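Local coordinates for protein acetyltransferase (Escherichia coli, PDB 7BYY) that acetylates aminoacyl-tRNAs, probably including glycyl-tRNA, with acetyl-CoA as donor, as a GNAT-family toxin of a toxin-antitoxin system, at residues Q91-L100 and P134-A142; Q63-C71 and G104-F114. The protein carries 1 engineered substitution. One frame throughout, in Å; residues are numbered along the deposited sequence.

Interaction 1 of 2, residues Q91-L100 and P134-A142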
ATOM      1  N   GLN A  91      -2.434 -18.726  -2.437  1.00 79.29           N
ATOM      2  CA  GLN A  91      -2.318 -17.373  -1.920  1.00 74.48           C
ATOM      3  C   GLN A  91      -1.534 -17.374  -0.617  1.00 72.19           C
ATOM      4  O   GLN A  91      -1.596 -18.339   0.152  1.00 72.56           O
ATOM      5  CB  GLN A  91      -3.703 -16.749  -1.690  1.00 74.36           C
ATOM      6  CG  GLN A  91      -4.537 -16.597  -2.957  1.00 74.50           C
ATOM      7  CD  GLN A  91      -4.032 -15.493  -3.871  1.00 71.28           C
ATOM      8  OE1 GLN A  91      -3.691 -14.401  -3.414  1.00 66.05           O
ATOM      9  NE2 GLN A  91      -3.988 -15.771  -5.169  1.00 73.33           N
ATOM     10  N   PRO A  92      -0.784 -16.307  -0.346  1.00 68.41           N
ATOM     11  CA  PRO A  92       0.009 -16.250   0.887  1.00 68.11           C
ATOM     12  C   PRO A  92      -0.872 -16.097   2.119  1.00 68.07           C
ATOM     13  O   PRO A  92      -2.054 -15.756   2.047  1.00 68.08           O
ATOM     14  CB  PRO A  92       0.904 -15.024   0.679  1.00 64.62           C
ATOM     15  CG  PRO A  92       0.161 -14.179  -0.301  1.00 62.17           C
ATOM     16  CD  PRO A  92      -0.555 -15.134  -1.207  1.00 64.04           C
ATOM     17  N   SER A  93      -0.259 -16.359   3.277  1.00 67.75           N
ATOM     18  CA  SER A  93      -0.989 -16.309   4.540  1.00 66.62           C
ATOM     19  C   SER A  93      -1.524 -14.912   4.831  1.00 60.35           C
ATOM     20  O   SER A  93      -2.597 -14.772   5.428  1.00 59.60           O
ATOM     21  CB  SER A  93      -0.087 -16.785   5.680  1.00 70.53           C
ATOM     22  OG  SER A  93      -0.718 -16.636   6.940  1.00 73.86           O
ATOM     23  N   GLU A  94      -0.799 -13.875   4.421  1.00 56.70           N
ATOM     24  CA  GLU A  94      -1.226 -12.493   4.586  1.00 55.33           C
ATOM     25  C   GLU A  94      -1.513 -11.895   3.217  1.00 51.68           C
ATOM     26  O   GLU A  94      -0.713 -12.047   2.287  1.00 49.12           O
ATOM     27  CB  GLU A  94      -0.161 -11.672   5.315  1.00 59.77           C
ATOM     28  CG  GLU A  94       0.352 -12.312   6.593  1.00 66.39           C
ATOM     29  CD  GLU A  94      -0.541 -12.025   7.782  1.00 73.43           C
ATOM     30  OE1 GLU A  94      -1.238 -10.986   7.766  1.00 72.12           O
ATOM     31  OE2 GLU A  94      -0.552 -12.840   8.731  1.00 80.22           O
ATOM     32  N   ILE A  95      -2.651 -11.219   3.096  1.00 51.95           N
ATOM     33  CA  ILE A  95      -3.117 -10.660   1.831  1.00 51.06           C
ATOM     34  C   ILE A  95      -3.129  -9.144   1.972  1.00 46.96           C
ATOM     35  O   ILE A  95      -3.903  -8.590   2.760  1.00 47.36           O
ATOM     36  CB  ILE A  95      -4.507 -11.195   1.457  1.00 55.35           C
ATOM     37  CG1 ILE A  95      -4.424 -12.672   1.070  1.00 61.37           C
ATOM     38  CG2 ILE A  95      -5.111 -10.385   0.324  1.00 54.06           C
ATOM     39  CD1 ILE A  95      -3.501 -12.942  -0.099  1.00 63.57           C
ATOM     40  N   GLY A  96      -2.270  -8.466   1.207  1.00 41.07           N
ATOM     41  CA  GLY A  96      -2.230  -7.016   1.214  1.00 36.73           C
ATOM     42  C   GLY A  96      -3.234  -6.446   0.233  1.00 35.77           C
ATOM     43  O   GLY A  96      -3.277  -6.852  -0.932  1.00 37.82           O
ATOM     44  N   VAL A  97      -4.059  -5.514   0.716  1.00 32.75           N
ATOM     45  CA  VAL A  97      -5.101  -4.885  -0.089  1.00 33.22           C
ATOM     46  C   VAL A  97      -5.167  -3.402   0.255  1.00 30.34           C
ATOM     47  O   VAL A  97      -4.569  -2.935   1.225  1.00 30.60           O
ATOM     48  CB  VAL A  97      -6.494  -5.525   0.125  1.00 33.32           C
ATOM     49  CG1 VAL A  97      -6.493  -7.000  -0.264  1.00 31.90           C
ATOM     50  CG2 VAL A  97      -6.955  -5.324   1.563  1.00 32.17           C
ATOM     51  N   VAL A  98      -5.921  -2.665  -0.553  1.00 28.28           N
ATOM     52  CA  VAL A  98      -6.274  -1.284  -0.252  1.00 30.90           C
ATOM     53  C   VAL A  98      -7.690  -1.284   0.305  1.00 35.76           C
ATOM     54  O   VAL A  98      -8.617  -1.785  -0.341  1.00 37.34           O
ATOM     55  CB  VAL A  98      -6.165  -0.388  -1.493  1.00 27.65           C
ATOM     56  CG1 VAL A  98      -6.833   0.955  -1.232  1.00 25.60           C
ATOM     57  CG2 VAL A  98      -4.704  -0.200  -1.882  1.00 29.39           C
ATOM     58  N   ARG A  99      -7.865  -0.739   1.505  1.00 36.69           N
ATOM     59  CA  ARG A  99      -9.182  -0.696   2.124  1.00 39.35           C
ATOM     60  C   ARG A  99      -9.879   0.615   1.791  1.00 39.95           C
ATOM     61  O   ARG A  99      -9.306   1.695   1.966  1.00 39.90           O
ATOM     62  CB  ARG A  99      -9.095  -0.863   3.641  1.00 42.27           C
ATOM     63  CG  ARG A  99     -10.451  -0.727   4.319  1.00 46.95           C
ATOM     64  CD  ARG A  99     -10.375  -0.943   5.813  1.00 53.73           C
ATOM     65  NE  ARG A  99      -9.257  -0.224   6.404  1.00 60.47           N
ATOM     66  CZ  ARG A  99      -9.197   0.145   7.679  1.00 65.48           C
ATOM     67  NH1 ARG A  99     -10.207  -0.136   8.496  1.00 64.70           N
ATOM     68  NH2 ARG A  99      -8.129   0.796   8.133  1.00 67.57           N
ATOM     69  N   LEU A 100     -11.115   0.512   1.306  1.00 36.89           N
ATOM     70  CA  LEU A 100     -11.989   1.665   1.132  1.00 36.12           C
ATOM     71  C   LEU A 100     -12.770   1.850   2.426  1.00 39.68           C
ATOM     72  O   LEU A 100     -13.613   1.016   2.775  1.00 43.49           O
ATOM     73  CB  LEU A 100     -12.922   1.462  -0.059  1.00 36.04           C
ATOM     74  CG  LEU A 100     -13.688   2.695  -0.537  1.00 37.95           C
ATOM     75  CD1 LEU A 100     -12.715   3.759  -0.992  1.00 38.50           C
ATOM     76  CD2 LEU A 100     -14.648   2.338  -1.659  1.00 38.98           C
ATOM     77  N   PRO A 134       2.297  -4.014  -5.002  1.00 46.15           N
ATOM     78  CA  PRO A 134       1.266  -4.972  -5.418  1.00 43.14           C
ATOM     79  C   PRO A 134       0.258  -5.219  -4.309  1.00 40.84           C
ATOM     80  O   PRO A 134       0.615  -5.374  -3.139  1.00 39.49           O
ATOM     81  CB  PRO A 134       2.065  -6.244  -5.736  1.00 44.06           C
ATOM     82  CG  PRO A 134       3.492  -5.791  -5.872  1.00 46.82           C
ATOM     83  CD  PRO A 134       3.628  -4.631  -4.939  1.00 46.86           C
ATOM     84  N   ILE A 135      -1.016  -5.246  -4.693  1.00 40.65           N
ATOM     85  CA  ILE A 135      -2.104  -5.557  -3.780  1.00 42.10           C
ATOM     86  C   ILE A 135      -3.029  -6.553  -4.465  1.00 42.79           C
ATOM     87  O   ILE A 135      -3.050  -6.676  -5.690  1.00 43.95           O
ATOM     88  CB  ILE A 135      -2.870  -4.293  -3.325  1.00 42.62           C
ATOM     89  CG1 ILE A 135      -3.404  -3.491  -4.518  1.00 43.25           C
ATOM     90  CG2 ILE A 135      -1.970  -3.409  -2.483  1.00 42.34           C
ATOM     91  CD1 ILE A 135      -4.742  -3.959  -5.050  1.00 47.89           C
ATOM     92  N   LYS A 136      -3.784  -7.290  -3.652  1.00 43.67           N
ATOM     93  CA  LYS A 136      -4.678  -8.308  -4.186  1.00 46.81           C
ATOM     94  C   LYS A 136      -6.035  -7.754  -4.596  1.00 50.19           C
ATOM     95  O   LYS A 136      -6.704  -8.356  -5.442  1.00 49.92           O
ATOM     96  CB  LYS A 136      -4.871  -9.431  -3.163  1.00 44.34           C
ATOM     97  CG  LYS A 136      -3.637 -10.296  -2.974  1.00 41.51           C
ATOM     98  CD  LYS A 136      -3.222 -10.935  -4.285  1.00 40.53           C
ATOM     99  CE  LYS A 136      -1.977 -11.783  -4.119  1.00 41.00           C
ATOM    100  NZ  LYS A 136      -1.763 -12.643  -5.315  1.00 45.49           N
ATOM    101  N   GLY A 137      -6.448  -6.626  -4.031  1.00 54.25           N
ATOM    102  CA  GLY A 137      -7.730  -6.048  -4.385  1.00 54.41           C
ATOM    103  C   GLY A 137      -8.095  -4.928  -3.431  1.00 52.00           C
ATOM    104  O   GLY A 137      -7.225  -4.313  -2.813  1.00 50.91           O
ATOM    105  N   VAL A 138      -9.397  -4.678  -3.324  1.00 44.37           N
ATOM    106  CA  VAL A 138      -9.933  -3.632  -2.464  1.00 40.09           C
ATOM    107  C   VAL A 138     -10.925  -4.258  -1.494  1.00 39.84           C
ATOM    108  O   VAL A 138     -11.825  -5.002  -1.903  1.00 37.51           O
ATOM    109  CB  VAL A 138     -10.597  -2.507  -3.279  1.00 38.05           C
ATOM    110  CG1 VAL A 138     -11.350  -1.558  -2.357  1.00 37.30           C
ATOM    111  CG2 VAL A 138      -9.554  -1.751  -4.083  1.00 36.20           C
ATOM    112  N   TYR A 139     -10.754  -3.957  -0.212  1.00 38.12           N
ATOM    113  CA  TYR A 139     -11.632  -4.427   0.847  1.00 35.90           C
ATOM    114  C   TYR A 139     -12.416  -3.250   1.412  1.00 35.70           C
ATOM    115  O   TYR A 139     -11.927  -2.117   1.446  1.00 32.88           O
ATOM    116  CB  TYR A 139     -10.820  -5.114   1.952  1.00 32.73           C
ATOM    117  CG  TYR A 139     -11.611  -5.469   3.191  1.00 34.99           C
ATOM    118  CD1 TYR A 139     -11.684  -4.591   4.268  1.00 35.63           C
ATOM    119  CD2 TYR A 139     -12.271  -6.684   3.291  1.00 36.97           C
ATOM    120  CE1 TYR A 139     -12.400  -4.909   5.403  1.00 35.71           C
ATOM    121  CE2 TYR A 139     -12.989  -7.012   4.426  1.00 40.49           C
ATOM    122  CZ  TYR A 139     -13.050  -6.121   5.479  1.00 39.08           C
ATOM    123  OH  TYR A 139     -13.763  -6.443   6.609  1.00 40.96           O
ATOM    124  N   LEU A 140     -13.645  -3.517   1.848  1.00 37.54           N
ATOM    125  CA  LEU A 140     -14.461  -2.478   2.458  1.00 37.49           C
ATOM    126  C   LEU A 140     -15.481  -3.116   3.388  1.00 38.87           C
ATOM    127  O   LEU A 140     -15.736  -4.321   3.340  1.00 42.49           O
ATOM    128  CB  LEU A 140     -15.155  -1.607   1.401  1.00 37.73           C
ATOM    129  CG  LEU A 140     -16.072  -2.242   0.352  1.00 35.91           C
ATOM    130  CD1 LEU A 140     -17.486  -2.427   0.876  1.00 34.93           C
ATOM    131  CD2 LEU A 140     -16.086  -1.366  -0.888  1.00 34.31           C
ATOM    132  N   ASP A 141     -16.067  -2.277   4.235  1.00 39.10           N
ATOM    133  CA  ASP A 141     -17.115  -2.675   5.171  1.00 44.65           C
ATOM    134  C   ASP A 141     -18.343  -1.833   4.838  1.00 46.06           C
ATOM    135  O   ASP A 141     -18.438  -0.670   5.245  1.00 44.40           O
ATOM    136  CB  ASP A 141     -16.656  -2.483   6.614  1.00 49.00           C
ATOM    137  CG  ASP A 141     -15.870  -3.671   7.140  1.00 55.02           C
ATOM    138  OD1 ASP A 141     -16.451  -4.772   7.255  1.00 59.28           O
ATOM    139  OD2 ASP A 141     -14.668  -3.501   7.442  1.00 55.32           O
ATOM    140  N   ALA A 142     -19.283  -2.416   4.097  1.00 50.89           N
ATOM    141  CA  ALA A 142     -20.366  -1.661   3.482  1.00 56.68           C
ATOM    142  C   ALA A 142     -21.540  -1.488   4.438  1.00 62.61           C
ATOM    143  O   ALA A 142     -22.029  -2.463   5.016  1.00 62.99           O
ATOM    144  CB  ALA A 142     -20.839  -2.352   2.203  1.00 58.29           C
TER
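Val-98 is bonded to strand 137-142 through both its N and its O. Its N donates to Gly-137 O (3.1 Å), and its O accepts from Tyr-139 N (3.0 Å), with that donor tilted out of the carbonyl plane. Two more backbone bonds extend the parallel ladder: Lys-136 N to Gly-96 O (2.8 Å) and Leu-100 N to Tyr-139 O (2.8 Å). On one face Arg-99 runs alongside Tyr-139, with its CG near the ring edge, 4.1 Å from Tyr-139 CD1. On the other face Leu-100 CD2 meets Leu-140 CD2 at 4.0 Å, and helix 114-132 packs on Val-98 and Leu-100. A bend at chi2 (-59°) carries the Lys-136 chain past Ile-95 toward Gln-91. Lys-136 crosses Ile-95 at about a right angle, with Lys-136 CG 3.6 Å from Ile-95 CG2. Lys-136 NZ makes a weak bond to Gln-91 OE1 (3.2 Å). Its stronger partners are Asn-51 O and Asp-53 of the second subunit. Thr-74 and Tyr-76 of strand 67-79 hold the Arg-99 guanidinium, by a hydrogen bond and a cation-pi contact. This is the parallel strand pair of a GNAT beta-alpha-beta unit. Its chemistry is backbone bonding, with a lysine ammonium turned to the dimer interface.

Interaction 2 of 2, residues Q63-C71 and G104-F114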
ATOM      1  N   GLN A  63     -17.399  24.748 -11.505  1.00 52.94           N
ATOM      2  CA  GLN A  63     -18.003  26.074 -11.518  1.00 57.01           C
ATOM      3  C   GLN A  63     -18.066  26.672 -10.117  1.00 54.79           C
ATOM      4  O   GLN A  63     -17.534  27.760  -9.868  1.00 55.77           O
ATOM      5  CB  GLN A  63     -19.402  26.004 -12.138  1.00 62.18           C
ATOM      6  CG  GLN A  63     -20.040  27.360 -12.381  1.00 67.93           C
ATOM      7  CD  GLN A  63     -19.219  28.227 -13.315  1.00 71.44           C
ATOM      8  OE1 GLN A  63     -18.758  27.770 -14.364  1.00 71.95           O
ATOM      9  NE2 GLN A  63     -19.026  29.487 -12.935  1.00 72.46           N
ATOM     10  N   SER A  64     -18.708  25.967  -9.185  1.00 51.77           N
ATOM     11  CA  SER A  64     -18.966  26.502  -7.855  1.00 47.79           C
ATOM     12  C   SER A  64     -17.927  26.104  -6.816  1.00 45.26           C
ATOM     13  O   SER A  64     -17.840  26.758  -5.771  1.00 45.77           O
ATOM     14  CB  SER A  64     -20.348  26.050  -7.369  1.00 43.85           C
ATOM     15  OG  SER A  64     -20.325  24.685  -6.989  1.00 40.53           O
ATOM     16  N   GLY A  65     -17.148  25.052  -7.064  1.00 42.08           N
ATOM     17  CA  GLY A  65     -16.169  24.590  -6.103  1.00 38.83           C
ATOM     18  C   GLY A  65     -16.709  23.689  -5.016  1.00 38.75           C
ATOM     19  O   GLY A  65     -15.933  23.260  -4.152  1.00 36.63           O
ATOM     20  N   GLU A  66     -18.003  23.373  -5.041  1.00 46.38           N
ATOM     21  CA  GLU A  66     -18.636  22.630  -3.959  1.00 45.09           C
ATOM     22  C   GLU A  66     -18.126  21.193  -3.890  1.00 40.59           C
ATOM     23  O   GLU A  66     -17.778  20.576  -4.903  1.00 38.88           O
ATOM     24  CB  GLU A  66     -20.156  22.628  -4.130  1.00 44.71           C
ATOM     25  CG  GLU A  66     -20.846  23.906  -3.680  1.00 48.56           C
ATOM     26  CD  GLU A  66     -22.251  23.654  -3.159  1.00 52.76           C
ATOM     27  OE1 GLU A  66     -22.634  22.470  -3.039  1.00 53.00           O
ATOM     28  OE2 GLU A  66     -22.972  24.635  -2.864  1.00 55.24           O
ATOM     29  N   LEU A  67     -18.095  20.660  -2.672  1.00 38.91           N
ATOM     30  CA  LEU A  67     -17.641  19.293  -2.428  1.00 36.87           C
ATOM     31  C   LEU A  67     -18.792  18.348  -2.746  1.00 38.51           C
ATOM     32  O   LEU A  67     -19.748  18.231  -1.977  1.00 40.61           O
ATOM     33  CB  LEU A  67     -17.165  19.136  -0.988  1.00 35.32           C
ATOM     34  CG  LEU A  67     -16.627  17.757  -0.597  1.00 36.27           C
ATOM     35  CD1 LEU A  67     -15.504  17.331  -1.532  1.00 35.12           C
ATOM     36  CD2 LEU A  67     -16.159  17.751   0.849  1.00 37.59           C
ATOM     37  N   ILE A  68     -18.701  17.671  -3.889  1.00 37.26           N
ATOM     38  CA  ILE A  68     -19.766  16.765  -4.306  1.00 35.82           C
ATOM     39  C   ILE A  68     -19.637  15.424  -3.598  1.00 35.12           C
ATOM     40  O   ILE A  68     -20.610  14.897  -3.046  1.00 34.12           O
ATOM     41  CB  ILE A  68     -19.755  16.604  -5.836  1.00 34.75           C
ATOM     42  CG1 ILE A  68     -20.171  17.916  -6.505  1.00 36.66           C
ATOM     43  CG2 ILE A  68     -20.669  15.462  -6.263  1.00 33.78           C
ATOM     44  CD1 ILE A  68     -19.546  18.137  -7.867  1.00 37.34           C
ATOM     45  N   GLY A  69     -18.436  14.854  -3.598  1.00 35.50           N
ATOM     46  CA  GLY A  69     -18.214  13.581  -2.942  1.00 35.62           C
ATOM     47  C   GLY A  69     -16.823  13.498  -2.353  1.00 36.57           C
ATOM     48  O   GLY A  69     -15.921  14.265  -2.708  1.00 37.14           O
ATOM     49  N   ILE A  70     -16.662  12.547  -1.435  1.00 38.34           N
ATOM     50  CA  ILE A  70     -15.383  12.283  -0.793  1.00 39.53           C
ATOM     51  C   ILE A  70     -15.143  10.779  -0.803  1.00 39.41           C
ATOM     52  O   ILE A  70     -16.069   9.976  -0.942  1.00 34.73           O
ATOM     53  CB  ILE A  70     -15.323  12.832   0.651  1.00 40.68           C
ATOM     54  CG1 ILE A  70     -13.881  13.156   1.043  1.00 37.98           C
ATOM     55  CG2 ILE A  70     -15.936  11.839   1.630  1.00 42.94           C
ATOM     56  CD1 ILE A  70     -13.283  14.300   0.266  1.00 38.46           C
ATOM     57  N   CYS A  71     -13.874  10.406  -0.656  1.00 41.33           N
ATOM     58  CA  CYS A  71     -13.498   8.997  -0.698  1.00 40.07           C
ATOM     59  C   CYS A  71     -12.152   8.837  -0.008  1.00 38.73           C
ATOM     60  O   CYS A  71     -11.133   9.287  -0.540  1.00 40.95           O
ATOM     61  CB  CYS A  71     -13.440   8.510  -2.137  1.00 38.51           C
ATOM     62  SG  CYS A  71     -12.640   6.924  -2.307  1.00 38.32           S
ATOM     63  N   GLY A 104     -18.794   8.901   0.297  1.00 43.52           N
ATOM     64  CA  GLY A 104     -20.096   9.535   0.398  1.00 41.40           C
ATOM     65  C   GLY A 104     -20.267  10.615  -0.646  1.00 38.82           C
ATOM     66  O   GLY A 104     -19.324  11.336  -0.970  1.00 37.39           O
ATOM     67  N   VAL A 105     -21.485  10.710  -1.174  1.00 37.49           N
ATOM     68  CA  VAL A 105     -21.875  11.756  -2.112  1.00 34.18           C
ATOM     69  C   VAL A 105     -22.877  12.657  -1.408  1.00 38.58           C
ATOM     70  O   VAL A 105     -23.833  12.166  -0.796  1.00 41.35           O
ATOM     71  CB  VAL A 105     -22.476  11.168  -3.402  1.00 33.22           C
ATOM     72  CG1 VAL A 105     -23.139  12.265  -4.230  1.00 33.89           C
ATOM     73  CG2 VAL A 105     -21.409  10.451  -4.213  1.00 32.25           C
ATOM     74  N   ALA A 106     -22.654  13.968  -1.486  1.00 41.13           N
ATOM     75  CA  ALA A 106     -23.577  14.919  -0.882  1.00 44.30           C
ATOM     76  C   ALA A 106     -24.988  14.701  -1.417  1.00 48.25           C
ATOM     77  O   ALA A 106     -25.188  14.341  -2.581  1.00 48.22           O
ATOM     78  CB  ALA A 106     -23.120  16.354  -1.144  1.00 42.16           C
ATOM     79  N   ARG A 107     -25.975  14.921  -0.547  1.00 53.00           N
ATOM     80  CA  ARG A 107     -27.341  14.502  -0.853  1.00 56.21           C
ATOM     81  C   ARG A 107     -27.917  15.258  -2.043  1.00 54.45           C
ATOM     82  O   ARG A 107     -28.679  14.689  -2.833  1.00 55.43           O
ATOM     83  CB  ARG A 107     -28.231  14.679   0.377  1.00 61.74           C
ATOM     84  CG  ARG A 107     -28.156  13.523   1.362  1.00 64.76           C
ATOM     85  CD  ARG A 107     -29.406  13.450   2.213  1.00 67.53           C
ATOM     86  NE  ARG A 107     -29.649  14.710   2.906  1.00 68.74           N
ATOM     87  CZ  ARG A 107     -30.855  15.212   3.140  1.00 69.67           C
ATOM     88  NH1 ARG A 107     -31.938  14.562   2.734  1.00 70.11           N
ATOM     89  NH2 ARG A 107     -30.979  16.368   3.779  1.00 70.90           N
ATOM     90  N   LYS A 108     -27.570  16.534  -2.193  1.00 49.61           N
ATOM     91  CA  LYS A 108     -28.112  17.306  -3.305  1.00 48.88           C
ATOM     92  C   LYS A 108     -27.465  16.964  -4.641  1.00 48.00           C
ATOM     93  O   LYS A 108     -27.826  17.571  -5.655  1.00 47.80           O
ATOM     94  CB  LYS A 108     -27.985  18.807  -3.027  1.00 49.33           C
ATOM     95  CG  LYS A 108     -26.572  19.345  -2.996  1.00 47.64           C
ATOM     96  CD  LYS A 108     -26.586  20.852  -3.197  1.00 49.09           C
ATOM     97  CE  LYS A 108     -25.596  21.542  -2.283  1.00 51.61           C
ATOM     98  NZ  LYS A 108     -25.637  23.023  -2.444  1.00 54.92           N
ATOM     99  N   TYR A 109     -26.523  16.017  -4.669  1.00 46.78           N
ATOM    100  CA  TYR A 109     -25.976  15.482  -5.908  1.00 44.82           C
ATOM    101  C   TYR A 109     -26.251  13.996  -6.083  1.00 43.91           C
ATOM    102  O   TYR A 109     -25.827  13.419  -7.091  1.00 44.67           O
ATOM    103  CB  TYR A 109     -24.461  15.709  -5.986  1.00 46.42           C
ATOM    104  CG  TYR A 109     -24.011  17.111  -5.665  1.00 50.65           C
ATOM    105  CD1 TYR A 109     -23.684  17.470  -4.366  1.00 52.41           C
ATOM    106  CD2 TYR A 109     -23.893  18.071  -6.662  1.00 51.80           C
ATOM    107  CE1 TYR A 109     -23.263  18.746  -4.062  1.00 52.04           C
ATOM    108  CE2 TYR A 109     -23.472  19.354  -6.368  1.00 51.85           C
ATOM    109  CZ  TYR A 109     -23.160  19.683  -5.066  1.00 53.06           C
ATOM    110  OH  TYR A 109     -22.744  20.954  -4.763  1.00 56.32           O
ATOM    111  N   GLN A 110     -26.929  13.359  -5.133  1.00 45.66           N
ATOM    112  CA  GLN A 110     -27.173  11.929  -5.219  1.00 49.74           C
ATOM    113  C   GLN A 110     -28.148  11.618  -6.355  1.00 48.88           C
ATOM    114  O   GLN A 110     -28.723  12.511  -6.984  1.00 47.54           O
ATOM    115  CB  GLN A 110     -27.706  11.397  -3.889  1.00 55.57           C
ATOM    116  CG  GLN A 110     -26.678  11.407  -2.767  1.00 58.40           C
ATOM    117  CD  GLN A 110     -27.242  10.916  -1.446  1.00 62.97           C
ATOM    118  OE1 GLN A 110     -28.423  10.581  -1.349  1.00 66.68           O
ATOM    119  NE2 GLN A 110     -26.398  10.875  -0.420  1.00 62.83           N
ATOM    120  N   LYS A 111     -28.319  10.319  -6.613  1.00 51.55           N
ATOM    121  CA  LYS A 111     -29.186   9.822  -7.684  1.00 53.70           C
ATOM    122  C   LYS A 111     -28.773  10.368  -9.049  1.00 54.02           C
ATOM    123  O   LYS A 111     -29.609  10.545  -9.938  1.00 57.27           O
ATOM    124  CB  LYS A 111     -30.658  10.143  -7.404  1.00 53.97           C
ATOM    125  CG  LYS A 111     -31.351   9.145  -6.495  1.00 55.14           C
ATOM    126  CD  LYS A 111     -32.734   9.631  -6.088  1.00 60.59           C
ATOM    127  CE  LYS A 111     -33.586   8.498  -5.527  1.00 64.70           C
ATOM    128  NZ  LYS A 111     -34.136   7.615  -6.599  1.00 66.66           N
ATOM    129  N   ARG A 112     -27.476  10.635  -9.232  1.00 49.46           N
ATOM    130  CA  ARG A 112     -27.007  11.216 -10.484  1.00 47.45           C
ATOM    131  C   ARG A 112     -25.733  10.563 -11.009  1.00 44.13           C
ATOM    132  O   ARG A 112     -25.122  11.101 -11.940  1.00 41.39           O
ATOM    133  CB  ARG A 112     -26.788  12.725 -10.321  1.00 47.10           C
ATOM    134  CG  ARG A 112     -28.040  13.556 -10.551  1.00 51.35           C
ATOM    135  CD  ARG A 112     -27.704  14.887 -11.199  1.00 57.15           C
ATOM    136  NE  ARG A 112     -27.454  15.927 -10.204  1.00 61.96           N
ATOM    137  CZ  ARG A 112     -26.686  16.994 -10.410  1.00 61.53           C
ATOM    138  NH1 ARG A 112     -26.084  17.166 -11.580  1.00 60.15           N
ATOM    139  NH2 ARG A 112     -26.520  17.887  -9.442  1.00 60.33           N
ATOM    140  N   GLY A 113     -25.315   9.430 -10.452  1.00 45.80           N
ATOM    141  CA  GLY A 113     -24.161   8.715 -10.947  1.00 47.84           C
ATOM    142  C   GLY A 113     -22.830   9.154 -10.378  1.00 46.51           C
ATOM    143  O   GLY A 113     -21.807   8.530 -10.691  1.00 34.07           O
ATOM    144  N   PHE A 114     -22.801  10.209  -9.561  1.00 48.13           N
ATOM    145  CA  PHE A 114     -21.556  10.611  -8.918  1.00 47.15           C
ATOM    146  C   PHE A 114     -21.083   9.585  -7.898  1.00 50.97           C
ATOM    147  O   PHE A 114     -19.915   9.623  -7.495  1.00 50.24           O
ATOM    148  CB  PHE A 114     -21.724  11.978  -8.258  1.00 43.12           C
ATOM    149  CG  PHE A 114     -21.918  13.099  -9.236  1.00 38.42           C
ATOM    150  CD1 PHE A 114     -21.125  13.189 -10.370  1.00 37.79           C
ATOM    151  CD2 PHE A 114     -22.893  14.060  -9.027  1.00 37.03           C
ATOM    152  CE1 PHE A 114     -21.298  14.220 -11.277  1.00 38.00           C
ATOM    153  CE2 PHE A 114     -23.072  15.093  -9.928  1.00 37.31           C
ATOM    154  CZ  PHE A 114     -22.272  15.172 -11.057  1.00 38.10           C
TER
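Tyr-109 lies across Ile-68 at about a right angle. Its CB sits 3.8 Å from Ile-68 CG2, and its CG touches the same methyl. Further along the ring, CE2 meets Ile-68 CG1 at 3.6 Å. That methylene stands over the ring centre, 12° off the normal, in a CH-pi contact. On the CD1 and CE1 side, Tyr-109 CE1 comes 4.0 Å from Ile-68 CA, while Ala-106 CB lies at the ring edge. The hydroxyl OH reaches Glu-66, but it is modelled too close to OE1 for a bond to be assigned. Glu-66 OE2 accepts from Lys-108 NZ (3.1 Å) through its syn lone pair, in a salt bridge. With CG1 anti to the carbonyl carbon (chi1 -68°), Ile-68 lays CG1 over the Tyr-109 ring and leaves CG2 to meet Phe-114 CD2 (3.8 Å) as well. Behind them the strands pair antiparallel. Ile-68 O takes Ala-106 N (2.7 Å), and Ile-70 N gives to Gly-104 O (3.0 Å). Ile-68 and Gly-69 form a beta bulge opposite Leu-59. Gln-110 to Gly-113 match the Q-x-x-G start of the GNAT pyrophosphate loop, which in relatives binds CoA. The contact joins an apolar strand end to a charged pair near the surface.

In the fold
From the N terminus, 63-71 comes first and holds the start of strand 67-79. The chain returns through 91-100, which enters strand 94-105. Interaction 2 then closes this antiparallel hairpin at its far end, where that strand runs into 104-114. Helix 114-132 follows, and interaction 1 closes the beta-alpha-beta crossover when 134-142 returns beside 91-100. The two loops cross rather than nest, because their segments alternate. Strand 94-105 serves both, and lies between 67-79 and 137-142 in the mixed sheet. The centres lie about 27 Å apart, yet Leu-100 CD1 packs on Cys-71 SG at 3.4 Å. Only interaction 1 meets the second subunit.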